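PDB 3H1T: type I site-specific restriction-modification system, R (Restriction) subunit from Vibrio vulnificus, which probably uses ATP hydrolysis to translocate DNA and is thought to cut it, as the motor and nuclease subunit of a type I restriction enzyme. Local coordinates for residues Q106-A111 with L128-T133; L116-S121 with D147-R152; E450-M455 with V474-S479; K486-R491 with S498-L503; D578-V581 with E587-V590. All blocks are in the same frame, centred on the assembly; numbering follows the deposited sequence.

Contact 1: Q106-A111 with L128-T133; sequences QAKDYA and LEFDYT
Helix 104-114 lies against strand 127-131, and the two backbones come closest at K108 and F130, whose CA atoms are 7.3 Å apart. This is the helix-on-sheet packing of the N-terminal domain, a six-stranded mixed sheet that probably corresponds to the nuclease domain of HsdR subunits. K108 leans the outer part of its chain across F130. CG is anti to the carbonyl carbon (chi1 -77°), and a bend at chi3 (50°) folds the end back, so that both CD and the ammonium group come over one face of the ring. NZ stands 3.9 Å from the centroid of the F130 ring, 18° off its normal, a clear cation-pi contact, while CD makes a CH-pi contact further back along the chain. The F130 ring is in turn set edge-on to Y132: its CE2 sits above the middle of the Y132 ring face. Y132 reaches the helix with its hydroxyl. That oxygen is hydrogen-bonded to E112, the next residue of the helix beyond the 106-111 segment, and it also lies 2.9 Å from the backbone O of K108. The CB of A111 fills in beside the same ring, 3.8 Å from Y132 CE1. K108 CB closes in on the Y132 hydroxyl from the helix, its distance to OH being 3.2 Å.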
# COMPACT_ATOMS: atom_id res chain seq x y z
N GLN A 106 12.01 -10.23 -20.68
CA GLN A 106 11.96 -8.88 -20.12
C GLN A 106 10.59 -8.25 -20.34
O GLN A 106 10.07 -7.54 -19.48
CB GLN A 106 13.04 -7.99 -20.75
CG GLN A 106 13.01 -6.53 -20.24
CD GLN A 106 13.19 -6.42 -18.73
OE1 GLN A 106 14.27 -6.70 -18.20
NE2 GLN A 106 12.13 -6.01 -18.03
N ALA A 107 10.01 -8.49 -21.50
CA ALA A 107 8.69 -7.95 -21.83
C ALA A 107 7.62 -8.64 -21.00
O ALA A 107 6.67 -8.01 -20.55
CB ALA A 107 8.40 -8.12 -23.31
N LYS A 108 7.78 -9.95 -20.80
CA LYS A 108 6.84 -10.72 -20.00
C LYS A 108 6.87 -10.23 -18.54
O LYS A 108 5.85 -10.17 -17.87
CB LYS A 108 7.19 -12.22 -20.04
CG LYS A 108 6.77 -12.92 -21.33
CD LYS A 108 7.19 -14.38 -21.38
CE LYS A 108 6.80 -15.16 -20.13
NZ LYS A 108 6.60 -16.61 -20.40
N ASP A 109 8.07 -9.87 -18.08
CA ASP A 109 8.24 -9.39 -16.72
C ASP A 109 7.52 -8.06 -16.48
O ASP A 109 7.02 -7.83 -15.39
CB ASP A 109 9.73 -9.23 -16.39
CG ASP A 109 10.04 -9.43 -14.91
OD1 ASP A 109 9.95 -10.57 -14.42
OD2 ASP A 109 10.36 -8.43 -14.24
N TYR A 110 7.47 -7.20 -17.50
CA TYR A 110 6.80 -5.91 -17.37
C TYR A 110 5.29 -6.10 -17.44
O TYR A 110 4.52 -5.36 -16.82
CB TYR A 110 7.21 -4.95 -18.50
CG TYR A 110 8.58 -4.33 -18.38
CD1 TYR A 110 8.94 -3.59 -17.26
CD2 TYR A 110 9.51 -4.45 -19.42
CE1 TYR A 110 10.20 -2.98 -17.16
CE2 TYR A 110 10.76 -3.85 -19.34
CZ TYR A 110 11.11 -3.11 -18.20
OH TYR A 110 12.36 -2.54 -18.12
N ALA A 111 4.89 -7.09 -18.23
CA ALA A 111 3.49 -7.41 -18.40
C ALA A 111 2.96 -7.87 -17.06
O ALA A 111 1.93 -7.41 -16.58
CB ALA A 111 3.33 -8.51 -19.42
N LEU A 128 7.65 -10.71 -31.74
CA LEU A 128 7.39 -11.93 -30.99
C LEU A 128 6.33 -11.62 -29.92
O LEU A 128 6.51 -10.71 -29.12
CB LEU A 128 8.67 -12.40 -30.29
CG LEU A 128 9.06 -13.88 -30.33
CD1 LEU A 128 9.89 -14.12 -29.08
CD2 LEU A 128 7.84 -14.80 -30.35
N GLU A 129 5.25 -12.39 -29.91
CA GLU A 129 4.17 -12.15 -28.95
C GLU A 129 3.98 -13.28 -27.93
O GLU A 129 4.06 -14.45 -28.27
CB GLU A 129 2.85 -11.95 -29.69
CG GLU A 129 1.62 -11.81 -28.78
CD GLU A 129 0.29 -11.93 -29.52
OE1 GLU A 129 -0.09 -13.05 -29.90
OE2 GLU A 129 -0.39 -10.90 -29.70
N PHE A 130 3.77 -12.91 -26.67
CA PHE A 130 3.45 -13.90 -25.67
C PHE A 130 2.07 -13.46 -25.22
O PHE A 130 1.88 -12.35 -24.72
CB PHE A 130 4.37 -13.92 -24.46
CG PHE A 130 3.97 -14.98 -23.46
CD1 PHE A 130 4.38 -16.30 -23.64
CD2 PHE A 130 3.09 -14.68 -22.42
CE1 PHE A 130 3.90 -17.31 -22.79
CE2 PHE A 130 2.61 -15.69 -21.57
CZ PHE A 130 3.02 -17.00 -21.76
N ASP A 131 1.10 -14.33 -25.40
CA ASP A 131 -0.27 -14.01 -25.03
C ASP A 131 -0.65 -14.78 -23.77
O ASP A 131 -0.74 -16.01 -23.79
CB ASP A 131 -1.17 -14.38 -26.21
CG ASP A 131 -2.62 -14.03 -25.98
OD1 ASP A 131 -3.09 -14.06 -24.83
OD2 ASP A 131 -3.31 -13.73 -26.97
N TYR A 132 -0.87 -14.06 -22.68
CA TYR A 132 -1.23 -14.71 -21.43
C TYR A 132 -2.59 -15.40 -21.49
O TYR A 132 -2.83 -16.34 -20.73
CB TYR A 132 -1.19 -13.73 -20.26
CG TYR A 132 0.22 -13.28 -19.91
CD1 TYR A 132 0.89 -12.35 -20.69
CD2 TYR A 132 0.89 -13.84 -18.82
CE1 TYR A 132 2.18 -11.97 -20.41
CE2 TYR A 132 2.20 -13.47 -18.52
CZ TYR A 132 2.84 -12.53 -19.33
OH TYR A 132 4.14 -12.18 -19.09
N THR A 133 -3.47 -14.96 -22.39
CA THR A 133 -4.79 -15.56 -22.49
C THR A 133 -4.75 -16.95 -23.15
O THR A 133 -5.65 -17.75 -22.96
CB THR A 133 -5.79 -14.67 -23.26
OG1 THR A 133 -5.41 -14.61 -24.64
CG2 THR A 133 -5.80 -13.25 -22.69

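Contact 2: L116-S121 with D147-R152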
# COMPACT_ATOMS: atom_id res chain seq x y z
N LEU A 116 -0.68 -6.79 -17.26
CA LEU A 116 -1.15 -6.88 -18.64
C LEU A 116 -1.16 -8.31 -19.13
O LEU A 116 -0.43 -9.16 -18.61
CB LEU A 116 -0.27 -6.04 -19.57
CG LEU A 116 -0.06 -4.63 -19.01
CD1 LEU A 116 0.79 -3.83 -19.96
CD2 LEU A 116 -1.40 -3.92 -18.76
N LYS A 117 -2.00 -8.58 -20.13
CA LYS A 117 -2.15 -9.91 -20.72
C LYS A 117 -1.46 -10.07 -22.06
O LYS A 117 -1.53 -11.14 -22.66
CB LYS A 117 -3.64 -10.21 -20.91
CG LYS A 117 -4.25 -11.20 -19.94
CD LYS A 117 -4.32 -10.65 -18.53
CE LYS A 117 -5.04 -11.63 -17.58
NZ LYS A 117 -4.13 -12.28 -16.59
N PHE A 118 -0.81 -9.03 -22.56
CA PHE A 118 -0.14 -9.13 -23.85
C PHE A 118 1.28 -8.56 -23.80
O PHE A 118 1.49 -7.44 -23.35
CB PHE A 118 -0.97 -8.44 -24.93
CG PHE A 118 -2.37 -8.97 -25.03
CD1 PHE A 118 -2.62 -10.25 -25.53
CD2 PHE A 118 -3.44 -8.25 -24.49
CE1 PHE A 118 -3.90 -10.81 -25.49
CE2 PHE A 118 -4.72 -8.79 -24.44
CZ PHE A 118 -4.96 -10.07 -24.94
N ALA A 119 2.25 -9.33 -24.26
CA ALA A 119 3.62 -8.86 -24.24
C ALA A 119 4.31 -9.05 -25.58
O ALA A 119 4.13 -10.08 -26.23
CB ALA A 119 4.40 -9.59 -23.14
N TYR A 120 5.11 -8.07 -26.00
CA TYR A 120 5.80 -8.14 -27.28
C TYR A 120 7.28 -7.83 -27.21
O TYR A 120 7.73 -6.98 -26.47
CB TYR A 120 5.16 -7.16 -28.26
CG TYR A 120 3.69 -7.42 -28.44
CD1 TYR A 120 3.25 -8.37 -29.36
CD2 TYR A 120 2.76 -6.79 -27.62
CE1 TYR A 120 1.90 -8.69 -29.45
CE2 TYR A 120 1.41 -7.11 -27.69
CZ TYR A 120 0.98 -8.07 -28.61
OH TYR A 120 -0.34 -8.40 -28.63
N SER A 121 8.04 -8.55 -28.01
CA SER A 121 9.45 -8.31 -28.10
C SER A 121 9.64 -8.07 -29.59
O SER A 121 9.10 -8.82 -30.41
CB SER A 121 10.23 -9.54 -27.62
OG SER A 121 11.60 -9.29 -27.73
N ASP A 147 -8.43 -3.02 -31.02
CA ASP A 147 -9.68 -3.76 -31.03
C ASP A 147 -9.47 -5.27 -30.92
O ASP A 147 -10.18 -5.94 -30.16
CB ASP A 147 -10.46 -3.41 -32.30
CG ASP A 147 -11.88 -3.94 -32.28
OD1 ASP A 147 -12.07 -5.16 -32.48
OD2 ASP A 147 -12.80 -3.12 -32.08
N GLU A 148 -8.50 -5.80 -31.66
CA GLU A 148 -8.22 -7.23 -31.62
C GLU A 148 -7.83 -7.67 -30.20
O GLU A 148 -8.36 -8.65 -29.68
CB GLU A 148 -7.08 -7.59 -32.59
CG GLU A 148 -7.39 -7.32 -34.06
CD GLU A 148 -6.25 -7.73 -34.98
OE1 GLU A 148 -5.08 -7.66 -34.55
OE2 GLU A 148 -6.51 -8.09 -36.15
N LEU A 149 -6.91 -6.94 -29.56
CA LEU A 149 -6.50 -7.29 -28.21
C LEU A 149 -7.61 -7.17 -27.17
O LEU A 149 -7.75 -8.04 -26.31
CB LEU A 149 -5.32 -6.43 -27.75
CG LEU A 149 -3.96 -6.61 -28.44
CD1 LEU A 149 -2.88 -6.06 -27.52
CD2 LEU A 149 -3.68 -8.09 -28.73
N PHE A 150 -8.40 -6.10 -27.24
CA PHE A 150 -9.49 -5.88 -26.30
C PHE A 150 -10.56 -6.96 -26.47
O PHE A 150 -11.22 -7.34 -25.51
CB PHE A 150 -10.10 -4.49 -26.53
CG PHE A 150 -11.13 -4.10 -25.51
CD1 PHE A 150 -10.79 -3.97 -24.17
CD2 PHE A 150 -12.45 -3.83 -25.89
CE1 PHE A 150 -11.73 -3.57 -23.21
CE2 PHE A 150 -13.40 -3.43 -24.94
CZ PHE A 150 -13.04 -3.30 -23.60
N LYS A 151 -10.72 -7.45 -27.69
CA LYS A 151 -11.70 -8.51 -27.94
C LYS A 151 -11.16 -9.80 -27.33
O LYS A 151 -11.93 -10.65 -26.87
CB LYS A 151 -11.92 -8.72 -29.45
CG LYS A 151 -12.64 -7.60 -30.17
CD LYS A 151 -14.13 -7.92 -30.40
CE LYS A 151 -14.58 -7.60 -31.84
NZ LYS A 151 -14.42 -6.16 -32.19
N ARG A 152 -9.84 -9.96 -27.35
CA ARG A 152 -9.19 -11.14 -26.76
C ARG A 152 -9.28 -11.04 -25.24
O ARG A 152 -9.53 -12.02 -24.55
CB ARG A 152 -7.70 -11.22 -27.12
CG ARG A 152 -7.34 -11.60 -28.54
CD ARG A 152 -5.84 -11.90 -28.59
NE ARG A 152 -5.21 -11.61 -29.88
CZ ARG A 152 -3.90 -11.71 -30.12
NH1 ARG A 152 -3.07 -12.11 -29.17
NH2 ARG A 152 -3.42 -11.43 -31.32
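R152 brings NH1 to two carboxylates at once, forming salt bridges with E129 OE2 and D131 OD2 of the neighbouring strand, while its CB and CD pack on F118. This is where helix 146-157 covers one side of the six-stranded sheet of the N-terminal domain; its segment 147-152 runs at 138° to strand segment 118-121, the two axes 11.6 Å apart. Y120 belongs to the same polar cluster: its OH is hydrogen-bonded to E129 OE2, so that this one carboxylate oxygen holds both the phenol and the guanidinium group. Such a pairing would probably keep E129 charged, though buried. The apolar half of the contact is carried by L149, with CG anti to its carbonyl carbon (chi1 -67°), which aims the two methyls at the sheet. CD2 sits over the centre of the F118 ring, 4.0 Å from the centroid and 11° off the normal, a CH-pi contact. The same methyl also covers one face of the R152 guanidinium, so it sits in the corner between the two faces. CD1 sits at the edge of Y120, and K117 CB covers the other face of F118. The R152 chain, extended from CG to NE, crosses F118 obliquely, its guanidinium plane turned nearly at a right angle to the ring. P144 packs on Y120, L149 and R152. At the far end of the ring, F118 CZ rests 3.7 Å from R152 CB.

Contact 3: E450-M455 with V474-S479; sequences EHADEM and VARVTS
R476 leaves the strand with CG anti to its backbone N (chi1 167°), runs straight on to CD, and then bends at chi3 (84°), which lays its guanidinium group against helix 449-462. D453 also has CG anti to its N, and this swings its carboxylate aside, leaving its CB above the guanidinium face. Two kinds of packing follow: A452 CB touches the aliphatic stem, 3.7 Å from R476 CD, whereas D453 CB lies over the flat cation, 3.8 Å from R476 NE. R476 CD also comes close to the backbone N of D453. The opposite face of the guanidinium is covered by T478 CG2.

The carboxylate and guanidinium do not pair directly. D453 OD1 lies 4.2 Å from R476 NE and well out of the guanidinium plane, the two planes being 63° apart, so that no N-H points at it. A water closes the gap, giving a hydrogen bond to D453 OD1 at 2.7 Å and accepting one from R476 NE at 2.8 Å. These residues belong to the helicase conserved C-terminal domain, a RecA-like fold in which helix segment 450-455 packs nearly antiparallel against the edge strand 474-476, their axes 8.2 Å apart. Each charged group has a second partner nearby: D453 makes salt bridges with R456 and R457 of its own helix, while R476 NH2 pairs with E481. Next to it, NH1 makes a weak hydrogen bond to the backbone O of Q449, at the start of the helix.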
# COMPACT_ATOMS: atom_id res chain seq x y z
N GLU A 450 -0.12 2.58 31.36
CA GLU A 450 0.70 2.89 32.53
C GLU A 450 2.17 2.90 32.10
O GLU A 450 2.93 3.78 32.51
CB GLU A 450 0.47 1.85 33.62
CG GLU A 450 1.02 2.23 35.00
CD GLU A 450 1.04 1.04 35.97
OE1 GLU A 450 1.53 -0.05 35.57
OE2 GLU A 450 0.58 1.20 37.12
N HIS A 451 2.56 1.93 31.29
CA HIS A 451 3.94 1.81 30.79
C HIS A 451 4.31 3.04 29.96
O HIS A 451 5.43 3.57 30.06
CB HIS A 451 4.08 0.55 29.93
CG HIS A 451 5.50 0.19 29.60
ND1 HIS A 451 5.83 -0.59 28.51
CD2 HIS A 451 6.66 0.48 30.22
CE1 HIS A 451 7.14 -0.77 28.49
NE2 HIS A 451 7.67 -0.13 29.51
N ALA A 452 3.39 3.48 29.11
CA ALA A 452 3.59 4.64 28.25
C ALA A 452 3.86 5.91 29.05
O ALA A 452 4.69 6.73 28.65
CB ALA A 452 2.37 4.85 27.35
N ASP A 453 3.18 6.07 30.18
CA ASP A 453 3.37 7.24 31.04
C ASP A 453 4.70 7.22 31.77
O ASP A 453 5.32 8.26 31.97
CB ASP A 453 2.25 7.34 32.09
CG ASP A 453 2.45 8.51 33.06
OD1 ASP A 453 2.27 9.70 32.66
OD2 ASP A 453 2.80 8.24 34.23
N GLU A 454 5.15 6.04 32.17
CA GLU A 454 6.42 5.94 32.86
C GLU A 454 7.53 6.14 31.85
O GLU A 454 8.55 6.75 32.16
CB GLU A 454 6.53 4.57 33.54
CG GLU A 454 5.23 4.18 34.24
CD GLU A 454 5.42 3.20 35.39
OE1 GLU A 454 5.81 2.04 35.13
OE2 GLU A 454 5.18 3.59 36.55
N MSE A 455 7.31 5.65 30.63
CA MSE A 455 8.29 5.79 29.55
C MSE A 455 8.43 7.27 29.21
O MSE A 455 9.54 7.78 29.04
CB MSE A 455 7.84 5.00 28.31
CG MSE A 455 8.77 5.12 27.10
SE MSE A 455 10.55 4.35 27.34
CE MSE A 455 10.05 2.49 27.24
N VAL A 474 8.38 15.12 24.74
CA VAL A 474 7.85 13.76 24.77
C VAL A 474 6.41 13.93 25.16
O VAL A 474 6.06 14.84 25.93
CB VAL A 474 8.47 12.87 25.85
CG1 VAL A 474 8.05 11.43 25.57
CG2 VAL A 474 9.98 13.00 25.89
N ALA A 475 5.55 13.08 24.64
CA ALA A 475 4.15 13.18 24.98
C ALA A 475 3.55 11.81 24.85
O ALA A 475 3.97 11.00 24.03
CB ALA A 475 3.45 14.16 24.05
N ARG A 476 2.56 11.54 25.69
CA ARG A 476 1.87 10.28 25.67
C ARG A 476 0.53 10.43 24.95
O ARG A 476 -0.23 11.36 25.22
CB ARG A 476 1.65 9.78 27.09
CG ARG A 476 0.67 8.62 27.16
CD ARG A 476 0.66 7.96 28.52
NE ARG A 476 -0.22 8.65 29.45
CZ ARG A 476 -1.10 8.04 30.22
NH1 ARG A 476 -1.24 6.72 30.20
NH2 ARG A 476 -1.88 8.75 31.01
N VAL A 477 0.27 9.52 24.01
CA VAL A 477 -1.00 9.51 23.28
C VAL A 477 -1.67 8.18 23.60
O VAL A 477 -1.31 7.13 23.05
CB VAL A 477 -0.80 9.63 21.76
CG1 VAL A 477 -2.10 9.31 21.05
CG2 VAL A 477 -0.34 11.05 21.39
N THR A 478 -2.64 8.24 24.50
CA THR A 478 -3.35 7.05 24.92
C THR A 478 -4.80 7.41 25.12
O THR A 478 -5.16 8.59 25.05
CB THR A 478 -2.76 6.53 26.25
OG1 THR A 478 -3.65 5.59 26.83
CG2 THR A 478 -2.58 7.65 27.24
N SER A 479 -5.64 6.41 25.35
CA SER A 479 -7.07 6.67 25.54
C SER A 479 -7.30 7.55 26.77
O SER A 479 -8.17 8.42 26.76
CB SER A 479 -7.83 5.36 25.72
OG SER A 479 -7.36 4.38 24.80
O HOH W 1 1.01 10.93 30.63

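Contact 4: K486-R491 with S498-L503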
# COMPACT_ATOMS: atom_id res chain seq x y z
N LYS A 486 -5.03 13.93 21.83
CA LYS A 486 -5.30 14.22 20.42
C LYS A 486 -4.51 15.45 19.97
O LYS A 486 -4.02 15.50 18.85
CB LYS A 486 -6.79 14.50 20.20
CG LYS A 486 -7.75 13.44 20.73
CD LYS A 486 -7.59 12.10 20.01
CE LYS A 486 -8.95 11.39 19.81
NZ LYS A 486 -9.75 11.25 21.07
N GLY A 487 -4.40 16.44 20.85
CA GLY A 487 -3.68 17.65 20.50
C GLY A 487 -2.23 17.36 20.16
O GLY A 487 -1.71 17.84 19.15
N HIS A 488 -1.58 16.56 21.02
CA HIS A 488 -0.18 16.19 20.84
C HIS A 488 0.03 15.40 19.55
O HIS A 488 0.99 15.62 18.81
CB HIS A 488 0.28 15.35 22.02
CG HIS A 488 0.38 16.12 23.30
ND1 HIS A 488 1.04 17.32 23.40
CD2 HIS A 488 -0.08 15.84 24.54
CE1 HIS A 488 1.00 17.75 24.65
NE2 HIS A 488 0.33 16.87 25.36
N LEU A 489 -0.87 14.45 19.32
CA LEU A 489 -0.81 13.61 18.14
C LEU A 489 -0.92 14.46 16.88
O LEU A 489 -0.17 14.28 15.92
CB LEU A 489 -1.97 12.60 18.18
CG LEU A 489 -2.23 11.70 16.98
CD1 LEU A 489 -1.05 10.76 16.75
CD2 LEU A 489 -3.51 10.91 17.22
N SER A 490 -1.88 15.38 16.90
CA SER A 490 -2.14 16.27 15.78
C SER A 490 -0.92 17.05 15.33
O SER A 490 -0.61 17.11 14.15
CB SER A 490 -3.26 17.25 16.16
OG SER A 490 -3.61 18.08 15.07
N ARG A 491 -0.23 17.66 16.29
CA ARG A 491 0.97 18.45 16.00
C ARG A 491 2.12 17.56 15.57
O ARG A 491 2.92 17.93 14.71
CB ARG A 491 1.40 19.24 17.24
CG ARG A 491 0.33 20.17 17.80
CD ARG A 491 0.89 21.11 18.89
NE ARG A 491 0.03 21.14 20.08
CZ ARG A 491 0.28 20.45 21.20
NH1 ARG A 491 1.37 19.69 21.29
NH2 ARG A 491 -0.58 20.50 22.22
N SER A 498 8.26 20.92 15.00
CA SER A 498 9.41 20.18 15.52
C SER A 498 9.12 19.32 16.75
O SER A 498 9.89 18.42 17.07
CB SER A 498 10.59 21.14 15.81
OG SER A 498 10.28 22.08 16.83
N THR A 499 8.02 19.60 17.44
CA THR A 499 7.65 18.82 18.62
C THR A 499 6.14 18.60 18.69
O THR A 499 5.37 19.36 18.11
CB THR A 499 8.12 19.49 19.92
OG1 THR A 499 7.47 20.75 20.07
CG2 THR A 499 9.62 19.71 19.92
N PRO A 500 5.69 17.55 19.41
CA PRO A 500 6.48 16.55 20.14
C PRO A 500 7.44 15.80 19.23
O PRO A 500 7.21 15.68 18.03
CB PRO A 500 5.42 15.61 20.71
CG PRO A 500 4.21 16.48 20.82
CD PRO A 500 4.26 17.22 19.51
N VAL A 501 8.53 15.31 19.80
CA VAL A 501 9.47 14.55 19.01
C VAL A 501 9.17 13.06 19.25
O VAL A 501 9.17 12.26 18.32
CB VAL A 501 10.91 14.89 19.41
CG1 VAL A 501 11.88 14.07 18.60
CG2 VAL A 501 11.15 16.36 19.20
N ILE A 502 8.87 12.73 20.50
CA ILE A 502 8.58 11.36 20.91
C ILE A 502 7.16 11.19 21.43
O ILE A 502 6.74 11.92 22.32
CB ILE A 502 9.44 10.90 22.11
CG1 ILE A 502 10.86 11.49 22.03
CG2 ILE A 502 9.45 9.39 22.16
CD1 ILE A 502 11.64 10.97 20.92
N LEU A 503 6.44 10.23 20.89
CA LEU A 503 5.10 9.94 21.37
C LEU A 503 5.16 8.53 21.95
O LEU A 503 5.78 7.64 21.36
CB LEU A 503 4.06 9.94 20.24
CG LEU A 503 3.60 11.21 19.50
CD1 LEU A 503 2.46 10.83 18.55
CD2 LEU A 503 3.14 12.25 20.50
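P500 presses its pyrrolidine ring against the turn of helix that holds H488 and R491. Its CD lies 3.7 Å from the backbone O of H488, and its CG approaches H488 ND1, the imidazole and the proline crossing at about a right angle. The peptide bond before P500 is cis, and it belongs to the loop that leads into strand 502-505. R491 lies beside the proline CD. Its CB is 4.2 Å from P500 CD and 4.1 Å from T499 O, and its guanidinium meets P500 CD edge-on, near its own plane. A bond within the helix steadies the guanidinium: R491 NH1 donates to H488 ND1 at 3.2 Å with an angle of 146° at the hydrogen, somewhat tilted from both the ring and the guanidinium planes. The carbonyl O of G487 lies over a face of the same group. At the strand itself, L489 CD1 meets L503 CD1 at 3.9 Å, again with the two side chains nearly perpendicular; L489 reaches this point although its CB is directed away from the strand. A475 of the neighbouring strand packs on H488, P500 and L503 alike, and T499 OG1 is hydrogen-bonded to D472. Such packing of a helix on the strand that follows it is what a beta-alpha-beta unit produces, here strand 474-476, helix 482-493 and strand 502-505 of a RecA-like helicase C-terminal domain.

Contact 5: D578-V581 with E587-V590; sequences DEVV and EEVV
A beta hairpin ends this fragment, strand 576-582 turning back into the short, weakly bonded strand 588-589 at the edge of the eight-stranded sheet. V581 is where the two arms meet. Its carbonyl O accepts from the backbone N of V589 at 3.0 Å, with 159° at the hydrogen. The same oxygen also lies 3.2 Å from E588 CA, a CA-H...O contact, so it faces the backbone of two successive residues. V581 and V589 send their side chains to the same face of the sheet, where V581 CG1 and V589 CG2 are 3.3 Å apart, closer than two methyls normally pack. V589 CG2 is the branch wedged between its own backbone N and carbonyl carbon (chi1 -63°).

V580 points toward the second arm and meets E588, which leads its extended chain back over the strand until OE2 stands 3.4 Å from both V580 CG1 and V580 CG2, a carboxylate oxygen resting on two methyls. H428 of helix 422-436 touches E588 from outside the hairpin. In the turn, D583 OD1 accepts from the backbone N of E587. V580 and D578 bond through their backbones to strand 374-381 on the other side. The carboxylate of V590 marks the end of the construct, the natural chain running on. The pairing is that of a short hairpin arm added antiparallel to the margin of an otherwise parallel RecA-like sheet.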
# COMPACT_ATOMS: atom_id res chain seq x y z
N ASP A 578 21.29 -5.11 12.79
CA ASP A 578 22.27 -5.49 13.80
C ASP A 578 21.62 -5.65 15.15
O ASP A 578 20.47 -5.28 15.36
CB ASP A 578 23.46 -4.52 13.86
CG ASP A 578 23.05 -3.06 13.79
OD1 ASP A 578 22.06 -2.66 14.44
OD2 ASP A 578 23.75 -2.30 13.08
N GLU A 579 22.37 -6.24 16.06
CA GLU A 579 21.91 -6.54 17.40
C GLU A 579 22.98 -6.09 18.39
O GLU A 579 24.17 -6.21 18.12
CB GLU A 579 21.69 -8.05 17.47
CG GLU A 579 21.54 -8.64 18.83
CD GLU A 579 21.72 -10.14 18.80
OE1 GLU A 579 21.04 -10.80 17.99
OE2 GLU A 579 22.54 -10.65 19.58
N VAL A 580 22.55 -5.53 19.51
CA VAL A 580 23.49 -5.08 20.52
C VAL A 580 23.02 -5.58 21.87
O VAL A 580 21.82 -5.72 22.11
CB VAL A 580 23.60 -3.53 20.57
CG1 VAL A 580 24.24 -3.01 19.30
CG2 VAL A 580 22.23 -2.93 20.78
N VAL A 581 23.97 -5.89 22.75
CA VAL A 581 23.65 -6.35 24.09
C VAL A 581 23.72 -5.15 25.01
O VAL A 581 24.58 -4.28 24.88
CB VAL A 581 24.64 -7.43 24.54
CG1 VAL A 581 24.40 -7.78 26.00
CG2 VAL A 581 24.46 -8.67 23.68
N GLU A 587 23.40 0.67 29.05
CA GLU A 587 24.69 0.97 28.44
C GLU A 587 25.01 -0.31 27.66
O GLU A 587 24.78 -1.41 28.16
CB GLU A 587 25.78 1.21 29.50
CG GLU A 587 25.42 2.22 30.57
CD GLU A 587 25.71 3.66 30.17
OE1 GLU A 587 25.78 3.93 28.95
OE2 GLU A 587 25.87 4.53 31.06
N GLU A 588 25.52 -0.19 26.43
CA GLU A 588 25.83 -1.40 25.68
C GLU A 588 27.09 -2.06 26.26
O GLU A 588 27.96 -1.38 26.82
CB GLU A 588 26.08 -1.11 24.19
CG GLU A 588 24.97 -0.39 23.46
CD GLU A 588 25.21 -0.34 21.94
OE1 GLU A 588 26.39 -0.46 21.52
OE2 GLU A 588 24.22 -0.19 21.17
N VAL A 589 27.19 -3.37 26.09
CA VAL A 589 28.34 -4.10 26.59
C VAL A 589 28.95 -4.93 25.46
O VAL A 589 28.26 -5.26 24.49
CB VAL A 589 27.94 -5.01 27.76
CG1 VAL A 589 27.43 -4.15 28.91
CG2 VAL A 589 26.86 -5.97 27.33
N VAL A 590 30.23 -5.27 25.58
CA VAL A 590 30.90 -6.04 24.52
C VAL A 590 31.74 -7.24 24.96
O VAL A 590 31.73 -7.56 26.17
CB VAL A 590 31.81 -5.11 23.69
CG1 VAL A 590 31.03 -4.56 22.51
CG2 VAL A 590 32.29 -3.96 24.55
OXT VAL A 590 32.40 -7.86 24.09

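Contacts 1 and 2 lie across the chain's centre from contacts 3 and 4. Contacts 1 and 2 share the N-terminal sheet, their centres 9 Å apart, and are joined where strands 118-122 and 127-131 run side by side. Contacts 3 and 4 lie 12 Å apart between centres in the helicase-like domain, where strands 474-476 and 502-505 are neighbours and A475 N is hydrogen-bonded to I502 O. Contact 5 lies at the other margin of that same sheet, 26 Å from contact 3 and 30 Å from contact 4 between centres. The N-terminal and helicase-like groups do not touch: they come nearest between contacts 1 and 5, whose nearest atoms are about 29 Å apart.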